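Local coordinates for Pgp2 (PDB 6XJ6), which directs the helical cell shape of Campylobacter jejuni, probably as an LD-carboxypeptidase that trims peptidoglycan, which it binds through a pocket on its accessory NTF2 domain, at residues D7-E12 with L176-F181; T60-D65 with G70-P75; T160-K165 with P242-E247; K170-S175 with T248-S253. One frame throughout, in Å; residues are numbered along the deposited sequence.

Contact 1 (D7-E12 with L176-F181); sequences DFWLSE and LLADLF
Trp9 of helix 6-13 lays its indole against Leu177 and Phe181 of helix 170-188. The two helix axes approach to 9.3 Å, with an angle of 128° between their N-to-C directions. This brings the backbones of Trp9 and Leu177 together, with CA atoms 7.0 Å apart.

The Trp9 side chain leaves its helix in the direction of the other one. CB packs on the backbone of Ala174, one turn before Ala178. CG is anti to the carbonyl carbon (chi1 -67°), and from there the indole reaches across to helix 170-188. The five-membered ring sits squarely on Leu177. Its centroid is 3.5 Å from Leu177 CB, which stands almost exactly on the ring normal, a CH-pi contact. At the pyrrole rim, Trp9 CD1 also comes 4.3 Å from Ala178 CB. NE1 finds its hydrogen-bond partner in the carbonyl oxygen of His3. Further along, Trp9 CE3 meets the Leu177 CD1 methyl at 3.6 Å. At the far end, Trp9 CZ2 touches Phe181 CE2, also at 3.6 Å. The two six-membered rings are nearly parallel, with planes at 22°, but displaced so far that little of one ring lies over the other. Phe8 CD2 lies over the indole face opposite Leu177, so the ring is held between its own helix neighbour and the partner helix.

Leu177 also rests on Ile236 and Ile238 of strand 232-240, so the residue under the indole is itself packed on the sheet. The indole N-H is buried but satisfied by His3 O, so between these two segments the joint rests on ring-face and van der Waals packing.

Contact 2 (T60-D65 with G70-P75); sequences TGLMGD and GDLKTP
Gly61 N donates to Thr74 OG1 at 2.8 Å, and next to it Leu62 N donates to Leu72 O at 2.9 Å. The N-H...O angle is 171° for the Leu62 bond and 140° for the more bent Gly61 bond. Thr74 OG1 also hydrogen-bonds to Gly135 O, beside the predicted nucleophile Cys136, so this hydroxyl joins the loop to the active-site region. A return bond from Thr74 N to Leu62 O is weak. Lys34 NZ also binds Leu62 O.

A water bridges the outer end. It donates to Asp65 O and accepts from Lys73 NZ at 2.6 Å.

Both segments belong to the long loop between strands 48-56 and 77-80 of the YkuD-type catalytic domain. The loop folds back on itself through a single beta bridge, Leu62 with Lys73. An Asx turn leads into it, as Asp71 OD1 accepts from Lys73 N from above the carboxylate plane. The same carboxylate takes backbone bonds from Lys67 and Ile68 and a salt bridge from Lys66.

Packing surrounds these bonds. The Lys73 chain is extended beyond CG and runs along the carbonyls of Met63, Gly64 and Asp65. Its CG lies 3.5 Å from Met63 O, and its CD lies 3.3 Å from Asp65 O. Leu62 and Leu72 lie side by side and point the same way, with Leu62 CD1 3.7 Å from Leu72 CB. Gly61 CA lies 3.5 Å from Leu72 O in a CA-H...O contact.

Contact 3 (T160-K165 with P242-E247); sequences TEEKEK and PNLENE
The end of strand 156-161 in the catalytic domain meets the loop that joins strands 232-240 and 249-260 in the NTF2-like domain. Pro242 and Leu244 carry the loop side of this interdomain contact.

Pro242 sets its CB and CG against the strand. Its CB lies 3.4 Å from Thr160 O, and its CG stays close to the same oxygen. Glu161 CG passes the ring more loosely, at 4.2 Å from Pro242 CG, while its carboxylate forms a salt bridge with Arg167 and bonds to Asn33.

Leu244 meets the aliphatic part of Glu162, and the two side chains cross at about a right angle. The Leu244 CD2 methyl lies 3.4 Å from Glu162 CB, while CD1 reaches along to Glu162 CG and CD. Glu162 CG is anti to the backbone N, and the chain then bends at chi2 (78°). The carboxylate thereby turns to Gly64 N and Lys34 NZ, leaving the methylenes beside the leucine.

The loop is shaped by Asn243. Its OD1 accepts on its lone pairs from Glu245 N at 2.9 Å and from Glu247 N, the first forming an Asx turn. ND2 returns a bond to Glu247 O.

The domains meet here by van der Waals packing, with Pro242 carbons on a backbone carbonyl oxygen and Leu244 methyls on Glu162 methylenes.

Contact 4 (K170-S175 with T248-S253); sequences KDQIAS and TMYRIS
The polar link is a hydrogen bond from Tyr250 OH to Gln172 OE1, 2.6 Å long. The hydroxyl approaches in the plane of the amide carbonyl, on a lone pair, with a C=O...donor angle of 142°. OE1 in turn lies at the edge of the tyrosine ring, near its plane. Amide and ring stand almost perpendicular, at 89°. The Gln172 chain is extended beyond CG (chi2 171°), which carries the amide out past the phenol oxygen. Tyr250 OH also accepts from Lys169 N, just before helix 170-188. Two bonds therefore grip this hydroxyl and fix where the ring ends.

The remaining contacts are van der Waals. Gln172 CB comes 3.3 Å from Tyr250 OH. The Thr248 CG2 methyl packs against the amide of Gln172, 3.6 Å from OE1. Gln172 OE1 lies by Tyr250 CE1, and Ile173 CG1 meets Tyr250 CE2 at 3.9 Å, the two side chains crossing at about a right angle.

Neighbouring residues extend the layer: Tyr250 leans on Ile238 of strand 232-240, and Ile173 packs on Ile13 of helix 6-13. Here the first turn of helix 170-188 is fastened to strand 249-260. A long helix lying across an antiparallel, curved sheet is characteristic of the NTF2 fold.

In the fold
Contact 2 lies in the catalytic domain, and contacts 1 and 4 lie at the NTF2-like end. Contact 3 joins the two. Contacts 1 and 4 have centres about 10 Å apart and share helix 170-188, which meets helix 6-13 in contact 1 and strand 249-260 in contact 4. Contacts 2 and 3 have centres about 14 Å apart and touch through Gly64 and Glu162. The centres of contacts 1 and 2 are about 36 Å apart, on opposite sides of the chain's centre. In sequence, contact 2 is nested within contact 1, and contacts 1, 3 and 4 cross one another. The N-terminal helix therefore packs on the distant accessory domain, with the catalytic domain between them in sequence.

Contact 1 (D7-E12 with L176-F181)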
loop_
_atom_site.group_PDB
_atom_site.type_symbol
_atom_site.label_atom_id
_atom_site.label_comp_id
_atom_site.label_asym_id
_atom_site.label_seq_id
_atom_site.Cartn_x
_atom_site.Cartn_y
_atom_site.Cartn_z
ATOM N N ASP A 7 11.475 18.413 9.730
ATOM C CA ASP A 7 12.880 18.543 9.369
ATOM C C ASP A 7 13.738 17.454 9.991
ATOM O O ASP A 7 14.815 17.151 9.463
ATOM C CB ASP A 7 13.403 19.925 9.749
ATOM C CG ASP A 7 12.880 21.016 8.830
ATOM O OD1 ASP A 7 11.998 20.732 7.987
ATOM O OD2 ASP A 7 13.352 22.159 8.948
ATOM N N PHE A 8 13.297 16.859 11.100
ATOM C CA PHE A 8 13.999 15.693 11.611
ATOM C C PHE A 8 13.964 14.573 10.583
ATOM O O PHE A 8 14.988 13.948 10.281
ATOM C CB PHE A 8 13.375 15.232 12.926
ATOM C CG PHE A 8 13.819 13.861 13.346
ATOM C CD1 PHE A 8 15.055 13.664 13.932
ATOM C CD2 PHE A 8 13.004 12.766 13.139
ATOM C CE1 PHE A 8 15.460 12.401 14.309
ATOM C CE2 PHE A 8 13.407 11.505 13.510
ATOM C CZ PHE A 8 14.633 11.323 14.096
ATOM N N TRP A 9 12.785 14.320 10.017
ATOM C CA TRP A 9 12.658 13.259 9.032
ATOM C C TRP A 9 13.383 13.601 7.738
ATOM O O TRP A 9 13.951 12.715 7.095
ATOM C CB TRP A 9 11.183 12.959 8.799
ATOM C CG TRP A 9 10.581 12.366 10.006
ATOM C CD1 TRP A 9 9.661 12.934 10.842
ATOM C CD2 TRP A 9 10.877 11.076 10.549
ATOM N NE1 TRP A 9 9.365 12.071 11.869
ATOM C CE2 TRP A 9 10.098 10.922 11.710
ATOM C CE3 TRP A 9 11.725 10.036 10.160
ATOM C CZ2 TRP A 9 10.139 9.765 12.484
ATOM C CZ3 TRP A 9 11.769 8.895 10.931
ATOM C CH2 TRP A 9 10.979 8.766 12.076
ATOM N N LEU A 10 13.390 14.875 7.339
ATOM C CA LEU A 10 14.187 15.251 6.176
ATOM C C LEU A 10 15.646 14.877 6.388
ATOM O O LEU A 10 16.298 14.349 5.481
ATOM C CB LEU A 10 14.056 16.745 5.892
ATOM C CG LEU A 10 12.725 17.231 5.319
ATOM C CD1 LEU A 10 12.734 18.746 5.214
ATOM C CD2 LEU A 10 12.440 16.597 3.966
ATOM N N SER A 11 16.162 15.122 7.593
ATOM C CA SER A 11 17.546 14.780 7.900
ATOM C C SER A 11 17.757 13.271 7.872
ATOM O O SER A 11 18.768 12.789 7.347
ATOM C CB SER A 11 17.924 15.356 9.265
ATOM O OG SER A 11 19.228 14.964 9.636
ATOM N N GLU A 12 16.808 12.509 8.426
ATOM C CA GLU A 12 16.927 11.056 8.427
ATOM C C GLU A 12 16.909 10.503 7.010
ATOM O O GLU A 12 17.668 9.580 6.686
ATOM C CB GLU A 12 15.788 10.443 9.242
ATOM C CG GLU A 12 15.801 10.822 10.707
ATOM C CD GLU A 12 17.028 10.306 11.428
ATOM O OE1 GLU A 12 17.120 9.081 11.643
ATOM O OE2 GLU A 12 17.906 11.128 11.768
ATOM N N LEU A 176 4.506 13.569 6.368
ATOM C CA LEU A 176 3.600 12.520 6.819
ATOM C C LEU A 176 4.130 11.824 8.065
ATOM O O LEU A 176 3.357 11.488 8.969
ATOM C CB LEU A 176 3.349 11.511 5.700
ATOM C CG LEU A 176 2.380 11.951 4.601
ATOM C CD1 LEU A 176 2.353 10.911 3.502
ATOM C CD2 LEU A 176 0.973 12.181 5.144
ATOM N N LEU A 177 5.441 11.594 8.138
ATOM C CA LEU A 177 6.003 10.975 9.333
ATOM C C LEU A 177 5.829 11.871 10.550
ATOM O O LEU A 177 5.513 11.391 11.646
ATOM C CB LEU A 177 7.474 10.639 9.111
ATOM C CG LEU A 177 7.707 9.389 8.268
ATOM C CD1 LEU A 177 9.122 9.323 7.752
ATOM C CD2 LEU A 177 7.397 8.155 9.099
ATOM N N ALA A 178 6.031 13.179 10.381
ATOM C CA ALA A 178 5.783 14.097 11.483
ATOM C C ALA A 178 4.315 14.070 11.892
ATOM O O ALA A 178 3.997 14.080 13.088
ATOM C CB ALA A 178 6.219 15.504 11.092
ATOM N N ASP A 179 3.403 14.025 10.914
ATOM C CA ASP A 179 1.981 13.922 11.230
ATOM C C ASP A 179 1.669 12.611 11.938
ATOM O O ASP A 179 0.884 12.581 12.895
ATOM C CB ASP A 179 1.150 14.021 9.952
ATOM C CG ASP A 179 1.097 15.422 9.382
ATOM O OD1 ASP A 179 1.419 16.388 10.106
ATOM O OD2 ASP A 179 0.706 15.552 8.198
ATOM N N LEU A 180 2.262 11.510 11.468
ATOM C CA LEU A 180 2.043 10.210 12.097
ATOM C C LEU A 180 2.364 10.253 13.587
ATOM O O LEU A 180 1.600 9.745 14.412
ATOM C CB LEU A 180 2.904 9.160 11.400
ATOM C CG LEU A 180 2.792 7.728 11.927
ATOM C CD1 LEU A 180 1.438 7.135 11.577
ATOM C CD2 LEU A 180 3.908 6.878 11.369
ATOM N N PHE A 181 3.516 10.830 13.950
ATOM C CA PHE A 181 3.899 10.850 15.357
ATOM C C PHE A 181 3.112 11.886 16.152
ATOM O O PHE A 181 2.950 11.733 17.369
ATOM C CB PHE A 181 5.415 11.012 15.488
ATOM C CG PHE A 181 6.143 9.732 15.245
ATOM C CD1 PHE A 181 6.318 8.820 16.269
ATOM C CD2 PHE A 181 6.579 9.400 13.980
ATOM C CE1 PHE A 181 6.947 7.616 16.045
ATOM C CE2 PHE A 181 7.208 8.191 13.747
ATOM C CZ PHE A 181 7.393 7.300 14.783
#

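Contact 2 (T60-D65 with G70-P75)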
loop_
_atom_site.group_PDB
_atom_site.type_symbol
_atom_site.label_atom_id
_atom_site.label_comp_id
_atom_site.label_asym_id
_atom_site.label_seq_id
_atom_site.Cartn_x
_atom_site.Cartn_y
_atom_site.Cartn_z
ATOM N N THR A 60 -1.902 -6.689 -19.158
ATOM C CA THR A 60 -2.727 -6.436 -17.986
ATOM C C THR A 60 -4.198 -6.586 -18.350
ATOM O O THR A 60 -4.570 -6.811 -19.509
ATOM C CB THR A 60 -2.484 -5.030 -17.426
ATOM O OG1 THR A 60 -3.046 -4.047 -18.306
ATOM C CG2 THR A 60 -1.001 -4.757 -17.277
ATOM N N GLY A 61 -5.038 -6.448 -17.333
ATOM C CA GLY A 61 -6.455 -6.315 -17.541
ATOM C C GLY A 61 -6.796 -4.932 -18.059
ATOM O O GLY A 61 -5.938 -4.134 -18.441
ATOM N N LEU A 62 -8.091 -4.640 -18.038
ATOM C CA LEU A 62 -8.607 -3.444 -18.678
ATOM C C LEU A 62 -8.200 -2.182 -17.926
ATOM O O LEU A 62 -7.904 -2.191 -16.721
ATOM C CB LEU A 62 -10.132 -3.497 -18.754
ATOM C CG LEU A 62 -10.739 -4.654 -19.555
ATOM C CD1 LEU A 62 -12.245 -4.492 -19.637
ATOM C CD2 LEU A 62 -10.137 -4.737 -20.947
ATOM N N MET A 63 -8.192 -1.081 -18.674
ATOM C CA MET A 63 -7.934 0.231 -18.115
ATOM C C MET A 63 -9.103 0.677 -17.243
ATOM O O MET A 63 -10.228 0.169 -17.338
ATOM C CB MET A 63 -7.705 1.246 -19.233
ATOM C CG MET A 63 -6.574 0.860 -20.191
ATOM S SD MET A 63 -4.973 0.595 -19.385
ATOM C CE MET A 63 -4.483 2.281 -19.022
ATOM N N GLY A 64 -8.820 1.653 -16.393
ATOM C CA GLY A 64 -9.780 2.143 -15.434
ATOM C C GLY A 64 -9.568 1.543 -14.056
ATOM O O GLY A 64 -8.962 0.484 -13.886
ATOM N N ASP A 65 -10.088 2.256 -13.060
ATOM C CA ASP A 65 -10.047 1.835 -11.667
ATOM C C ASP A 65 -10.940 0.609 -11.467
ATOM O O ASP A 65 -12.121 0.627 -11.826
ATOM C CB ASP A 65 -10.563 3.014 -10.832
ATOM C CG ASP A 65 -10.391 2.826 -9.334
ATOM O OD1 ASP A 65 -9.296 2.423 -8.886
ATOM O OD2 ASP A 65 -11.362 3.132 -8.602
ATOM N N GLY A 70 -15.867 -8.933 -11.910
ATOM C CA GLY A 70 -16.417 -9.036 -13.243
ATOM C C GLY A 70 -16.121 -7.875 -14.168
ATOM O O GLY A 70 -16.457 -7.961 -15.357
ATOM N N ASP A 71 -15.497 -6.798 -13.678
ATOM C CA ASP A 71 -15.203 -5.670 -14.557
ATOM C C ASP A 71 -13.913 -5.841 -15.350
ATOM O O ASP A 71 -13.645 -5.025 -16.237
ATOM C CB ASP A 71 -15.242 -4.324 -13.811
ATOM C CG ASP A 71 -14.152 -4.172 -12.753
ATOM O OD1 ASP A 71 -13.171 -4.943 -12.747
ATOM O OD2 ASP A 71 -14.293 -3.240 -11.929
ATOM N N LEU A 72 -13.129 -6.882 -15.073
ATOM C CA LEU A 72 -11.952 -7.247 -15.856
ATOM C C LEU A 72 -10.803 -6.258 -15.716
ATOM O O LEU A 72 -9.796 -6.378 -16.432
ATOM C CB LEU A 72 -12.294 -7.435 -17.339
ATOM C CG LEU A 72 -13.422 -8.414 -17.658
ATOM C CD1 LEU A 72 -13.585 -8.508 -19.164
ATOM C CD2 LEU A 72 -13.145 -9.783 -17.055
ATOM N N LYS A 73 -10.903 -5.297 -14.811
ATOM C CA LYS A 73 -9.884 -4.270 -14.696
ATOM C C LYS A 73 -8.759 -4.728 -13.783
ATOM O O LYS A 73 -8.966 -5.494 -12.838
ATOM C CB LYS A 73 -10.495 -2.975 -14.161
ATOM C CG LYS A 73 -11.460 -2.330 -15.141
ATOM C CD LYS A 73 -12.271 -1.224 -14.506
ATOM C CE LYS A 73 -13.231 -0.614 -15.522
ATOM N NZ LYS A 73 -14.156 0.377 -14.907
ATOM N N THR A 74 -7.547 -4.241 -14.082
ATOM C CA THR A 74 -6.436 -4.411 -13.154
ATOM C C THR A 74 -6.452 -3.276 -12.133
ATOM O O THR A 74 -6.512 -2.100 -12.523
ATOM C CB THR A 74 -5.114 -4.419 -13.910
ATOM O OG1 THR A 74 -5.033 -5.611 -14.701
ATOM C CG2 THR A 74 -3.923 -4.382 -12.954
ATOM N N PRO A 75 -6.419 -3.579 -10.838
ATOM C CA PRO A 75 -6.471 -2.508 -9.836
ATOM C C PRO A 75 -5.240 -1.615 -9.840
ATOM O O PRO A 75 -4.105 -2.060 -10.043
ATOM C CB PRO A 75 -6.618 -3.246 -8.500
ATOM C CG PRO A 75 -6.316 -4.649 -8.758
ATOM C CD PRO A 75 -6.380 -4.920 -10.230
HETATM O O HOH W 1 -13.158 2.259 -13.366
#

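Contact 3 (T160-K165 with P242-E247)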
loop_
_atom_site.group_PDB
_atom_site.type_symbol
_atom_site.label_atom_id
_atom_site.label_comp_id
_atom_site.label_asym_id
_atom_site.label_seq_id
_atom_site.Cartn_x
_atom_site.Cartn_y
_atom_site.Cartn_z
ATOM N N THR A 160 0.905 -0.462 -8.736
ATOM C CA THR A 160 0.336 -0.473 -10.074
ATOM C C THR A 160 -0.210 0.901 -10.419
ATOM O O THR A 160 -1.098 1.416 -9.728
ATOM C CB THR A 160 -0.734 -1.546 -10.202
ATOM O OG1 THR A 160 -0.132 -2.803 -9.869
ATOM C CG2 THR A 160 -1.280 -1.596 -11.619
ATOM N N GLU A 161 0.341 1.481 -11.477
ATOM C CA GLU A 161 -0.051 2.771 -12.019
ATOM C C GLU A 161 -0.995 2.578 -13.196
ATOM O O GLU A 161 -0.905 1.598 -13.941
ATOM C CB GLU A 161 1.179 3.516 -12.548
ATOM C CG GLU A 161 2.237 3.772 -11.522
ATOM C CD GLU A 161 3.511 4.337 -12.110
ATOM O OE1 GLU A 161 3.848 4.037 -13.278
ATOM O OE2 GLU A 161 4.202 5.080 -11.383
ATOM N N GLU A 162 -1.880 3.555 -13.390
ATOM C CA GLU A 162 -2.737 3.551 -14.569
ATOM C C GLU A 162 -2.009 4.140 -15.769
ATOM O O GLU A 162 -1.887 3.499 -16.816
ATOM C CB GLU A 162 -4.004 4.357 -14.287
ATOM C CG GLU A 162 -4.983 4.427 -15.437
ATOM C CD GLU A 162 -5.803 3.172 -15.606
ATOM O OE1 GLU A 162 -6.582 3.131 -16.579
ATOM O OE2 GLU A 162 -5.661 2.251 -14.781
ATOM N N LYS A 163 -1.545 5.382 -15.641
ATOM C CA LYS A 163 -0.883 6.071 -16.739
ATOM C C LYS A 163 0.244 6.933 -16.198
ATOM O O LYS A 163 1.407 6.745 -16.565
ATOM C CB LYS A 163 -1.878 6.944 -17.508
ATOM C CG LYS A 163 -1.273 7.713 -18.664
ATOM C CD LYS A 163 -2.294 8.651 -19.280
ATOM C CE LYS A 163 -1.717 9.405 -20.464
ATOM N NZ LYS A 163 -1.503 8.511 -21.636
ATOM N N GLU A 164 -0.092 7.869 -15.317
ATOM C CA GLU A 164 0.904 8.789 -14.787
ATOM C C GLU A 164 1.926 8.062 -13.923
ATOM O O GLU A 164 1.619 7.097 -13.216
ATOM C CB GLU A 164 0.236 9.897 -13.974
ATOM C CG GLU A 164 -0.759 10.718 -14.770
ATOM C CD GLU A 164 -0.143 11.360 -15.999
ATOM O OE1 GLU A 164 0.998 11.863 -15.901
ATOM O OE2 GLU A 164 -0.794 11.353 -17.067
ATOM N N LYS A 165 3.162 8.542 -14.001
ATOM C CA LYS A 165 4.243 8.045 -13.165
ATOM C C LYS A 165 4.093 8.661 -11.781
ATOM O O LYS A 165 4.110 9.891 -11.638
ATOM C CB LYS A 165 5.560 8.462 -13.814
ATOM C CG LYS A 165 6.826 8.105 -13.069
ATOM C CD LYS A 165 8.030 8.539 -13.910
ATOM C CE LYS A 165 9.348 8.376 -13.183
ATOM N NZ LYS A 165 10.490 8.803 -14.043
ATOM N N PRO A 242 -0.665 5.018 -6.029
ATOM C CA PRO A 242 -1.268 5.482 -7.287
ATOM C C PRO A 242 -2.781 5.467 -7.205
ATOM O O PRO A 242 -3.377 4.561 -6.624
ATOM C CB PRO A 242 -0.762 4.471 -8.321
ATOM C CG PRO A 242 0.495 3.899 -7.720
ATOM C CD PRO A 242 0.233 3.866 -6.247
ATOM N N ASN A 243 -3.398 6.471 -7.821
ATOM C CA ASN A 243 -4.849 6.553 -7.827
ATOM C C ASN A 243 -5.297 7.361 -9.036
ATOM O O ASN A 243 -4.510 8.083 -9.653
ATOM C CB ASN A 243 -5.362 7.187 -6.533
ATOM C CG ASN A 243 -4.947 8.619 -6.398
ATOM O OD1 ASN A 243 -5.664 9.521 -6.822
ATOM N ND2 ASN A 243 -3.776 8.841 -5.820
ATOM N N LEU A 244 -6.582 7.229 -9.358
ATOM C CA LEU A 244 -7.189 7.941 -10.474
ATOM C C LEU A 244 -8.077 9.085 -10.012
ATOM O O LEU A 244 -8.999 9.481 -10.733
ATOM C CB LEU A 244 -7.978 6.971 -11.351
ATOM C CG LEU A 244 -7.090 5.973 -12.089
ATOM C CD1 LEU A 244 -7.922 5.053 -12.958
ATOM C CD2 LEU A 244 -6.071 6.710 -12.935
ATOM N N GLU A 245 -7.834 9.607 -8.817
ATOM C CA GLU A 245 -8.639 10.685 -8.261
ATOM C C GLU A 245 -7.845 11.974 -8.121
ATOM O O GLU A 245 -8.304 12.905 -7.451
ATOM C CB GLU A 245 -9.205 10.269 -6.903
ATOM C CG GLU A 245 -10.058 9.012 -6.945
ATOM C CD GLU A 245 -11.483 9.268 -6.508
ATOM O OE1 GLU A 245 -12.112 10.202 -7.052
ATOM O OE2 GLU A 245 -11.972 8.544 -5.615
ATOM N N ASN A 246 -6.665 12.044 -8.730
ATOM C CA ASN A 246 -5.822 13.232 -8.648
ATOM C C ASN A 246 -5.588 13.632 -7.192
ATOM O O ASN A 246 -5.712 14.799 -6.811
ATOM C CB ASN A 246 -6.433 14.386 -9.447
ATOM C CG ASN A 246 -5.506 15.581 -9.545
ATOM O OD1 ASN A 246 -4.286 15.430 -9.597
ATOM N ND2 ASN A 246 -6.083 16.781 -9.560
ATOM N N GLU A 247 -5.261 12.644 -6.363
ATOM C CA GLU A 247 -4.933 12.900 -4.971
ATOM C C GLU A 247 -3.513 12.437 -4.704
ATOM O O GLU A 247 -3.014 11.517 -5.350
ATOM C CB GLU A 247 -5.878 12.172 -4.002
ATOM C CG GLU A 247 -7.332 12.628 -4.059
ATOM C CD GLU A 247 -7.580 13.991 -3.425
ATOM O OE1 GLU A 247 -6.680 14.547 -2.755
ATOM O OE2 GLU A 247 -8.695 14.513 -3.602
#

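Contact 4 (K170-S175 with T248-S253)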
loop_
_atom_site.group_PDB
_atom_site.type_symbol
_atom_site.label_atom_id
_atom_site.label_comp_id
_atom_site.label_asym_id
_atom_site.label_seq_id
_atom_site.Cartn_x
_atom_site.Cartn_y
_atom_site.Cartn_z
ATOM N N LYS A 170 10.355 13.536 -1.044
ATOM C CA LYS A 170 10.986 13.562 0.271
ATOM C C LYS A 170 10.219 14.460 1.237
ATOM O O LYS A 170 10.009 14.095 2.401
ATOM C CB LYS A 170 12.440 14.013 0.119
ATOM C CG LYS A 170 13.202 14.196 1.409
ATOM C CD LYS A 170 14.644 14.615 1.114
ATOM C CE LYS A 170 15.451 14.945 2.378
ATOM N NZ LYS A 170 16.772 15.535 2.034
ATOM N N ASP A 171 9.775 15.628 0.770
ATOM C CA ASP A 171 9.058 16.547 1.649
ATOM C C ASP A 171 7.745 15.944 2.121
ATOM O O ASP A 171 7.323 16.175 3.259
ATOM C CB ASP A 171 8.794 17.866 0.929
ATOM C CG ASP A 171 8.104 18.883 1.818
ATOM O OD1 ASP A 171 8.798 19.514 2.644
ATOM O OD2 ASP A 171 6.866 19.042 1.697
ATOM N N GLN A 172 7.085 15.170 1.252
ATOM C CA GLN A 172 5.812 14.549 1.602
ATOM C C GLN A 172 6.004 13.410 2.601
ATOM O O GLN A 172 5.228 13.272 3.553
ATOM C CB GLN A 172 5.121 14.038 0.334
ATOM C CG GLN A 172 4.650 15.149 -0.602
ATOM C CD GLN A 172 4.165 14.645 -1.964
ATOM O OE1 GLN A 172 4.246 13.454 -2.278
ATOM N NE2 GLN A 172 3.662 15.562 -2.781
ATOM N N ILE A 173 7.020 12.571 2.393
ATOM C CA ILE A 173 7.285 11.507 3.354
ATOM C C ILE A 173 7.620 12.100 4.714
ATOM O O ILE A 173 7.132 11.638 5.749
ATOM C CB ILE A 173 8.396 10.579 2.831
ATOM C CG1 ILE A 173 7.881 9.805 1.617
ATOM C CG2 ILE A 173 8.902 9.656 3.940
ATOM C CD1 ILE A 173 8.862 8.823 1.052
ATOM N N ALA A 174 8.454 13.141 4.729
ATOM C CA ALA A 174 8.853 13.750 5.993
ATOM C C ALA A 174 7.666 14.382 6.707
ATOM O O ALA A 174 7.521 14.245 7.932
ATOM C CB ALA A 174 9.941 14.789 5.741
ATOM N N SER A 175 6.815 15.098 5.970
ATOM C CA SER A 175 5.657 15.713 6.605
ATOM C C SER A 175 4.693 14.653 7.124
ATOM O O SER A 175 4.127 14.798 8.214
ATOM C CB SER A 175 4.959 16.674 5.643
ATOM O OG SER A 175 4.282 15.981 4.611
ATOM N N THR A 248 -2.864 13.091 -3.741
ATOM C CA THR A 248 -1.546 12.671 -3.280
ATOM C C THR A 248 -1.793 11.717 -2.126
ATOM O O THR A 248 -2.166 12.137 -1.032
ATOM C CB THR A 248 -0.721 13.871 -2.838
ATOM O OG1 THR A 248 -0.668 14.819 -3.906
ATOM C CG2 THR A 248 0.696 13.426 -2.472
ATOM N N MET A 249 -1.623 10.431 -2.389
ATOM C CA MET A 249 -1.977 9.389 -1.441
ATOM C C MET A 249 -0.754 8.557 -1.103
ATOM O O MET A 249 0.164 8.394 -1.917
ATOM C CB MET A 249 -3.067 8.484 -2.004
ATOM C CG MET A 249 -4.372 9.207 -2.173
ATOM S SD MET A 249 -5.659 8.181 -2.890
ATOM C CE MET A 249 -5.780 6.901 -1.671
ATOM N N TYR A 250 -0.744 8.053 0.130
ATOM C CA TYR A 250 0.317 7.182 0.599
ATOM C C TYR A 250 -0.287 6.086 1.455
ATOM O O TYR A 250 -1.357 6.253 2.053
ATOM C CB TYR A 250 1.334 7.935 1.462
ATOM C CG TYR A 250 2.305 8.799 0.696
ATOM C CD1 TYR A 250 1.941 10.051 0.236
ATOM C CD2 TYR A 250 3.597 8.369 0.452
ATOM C CE1 TYR A 250 2.860 10.855 -0.463
ATOM C CE2 TYR A 250 4.498 9.151 -0.241
ATOM C CZ TYR A 250 4.124 10.387 -0.694
ATOM O OH TYR A 250 5.044 11.169 -1.372
ATOM N N ARG A 251 0.427 4.962 1.512
ATOM C CA ARG A 251 0.154 3.894 2.459
ATOM C C ARG A 251 1.232 3.942 3.532
ATOM O O ARG A 251 2.415 4.070 3.213
ATOM C CB ARG A 251 0.170 2.534 1.769
ATOM C CG ARG A 251 -0.327 1.436 2.655
ATOM C CD ARG A 251 -0.122 0.084 2.032
ATOM N NE ARG A 251 1.134 -0.456 2.505
ATOM C CZ ARG A 251 1.370 -1.734 2.763
ATOM N NH1 ARG A 251 0.438 -2.657 2.571
ATOM N NH2 ARG A 251 2.563 -2.087 3.209
ATOM N N ILE A 252 0.820 3.866 4.793
ATOM C CA ILE A 252 1.738 3.862 5.930
ATOM C C ILE A 252 1.443 2.602 6.722
ATOM O O ILE A 252 0.343 2.453 7.255
ATOM C CB ILE A 252 1.550 5.097 6.825
ATOM C CG1 ILE A 252 1.662 6.388 6.010
ATOM C CG2 ILE A 252 2.582 5.068 7.963
ATOM C CD1 ILE A 252 1.363 7.647 6.793
ATOM N N SER A 253 2.417 1.704 6.812
ATOM C CA SER A 253 2.271 0.493 7.601
ATOM C C SER A 253 3.342 0.461 8.676
ATOM O O SER A 253 4.441 0.997 8.503
ATOM C CB SER A 253 2.333 -0.772 6.730
ATOM O OG SER A 253 3.575 -0.902 6.069
#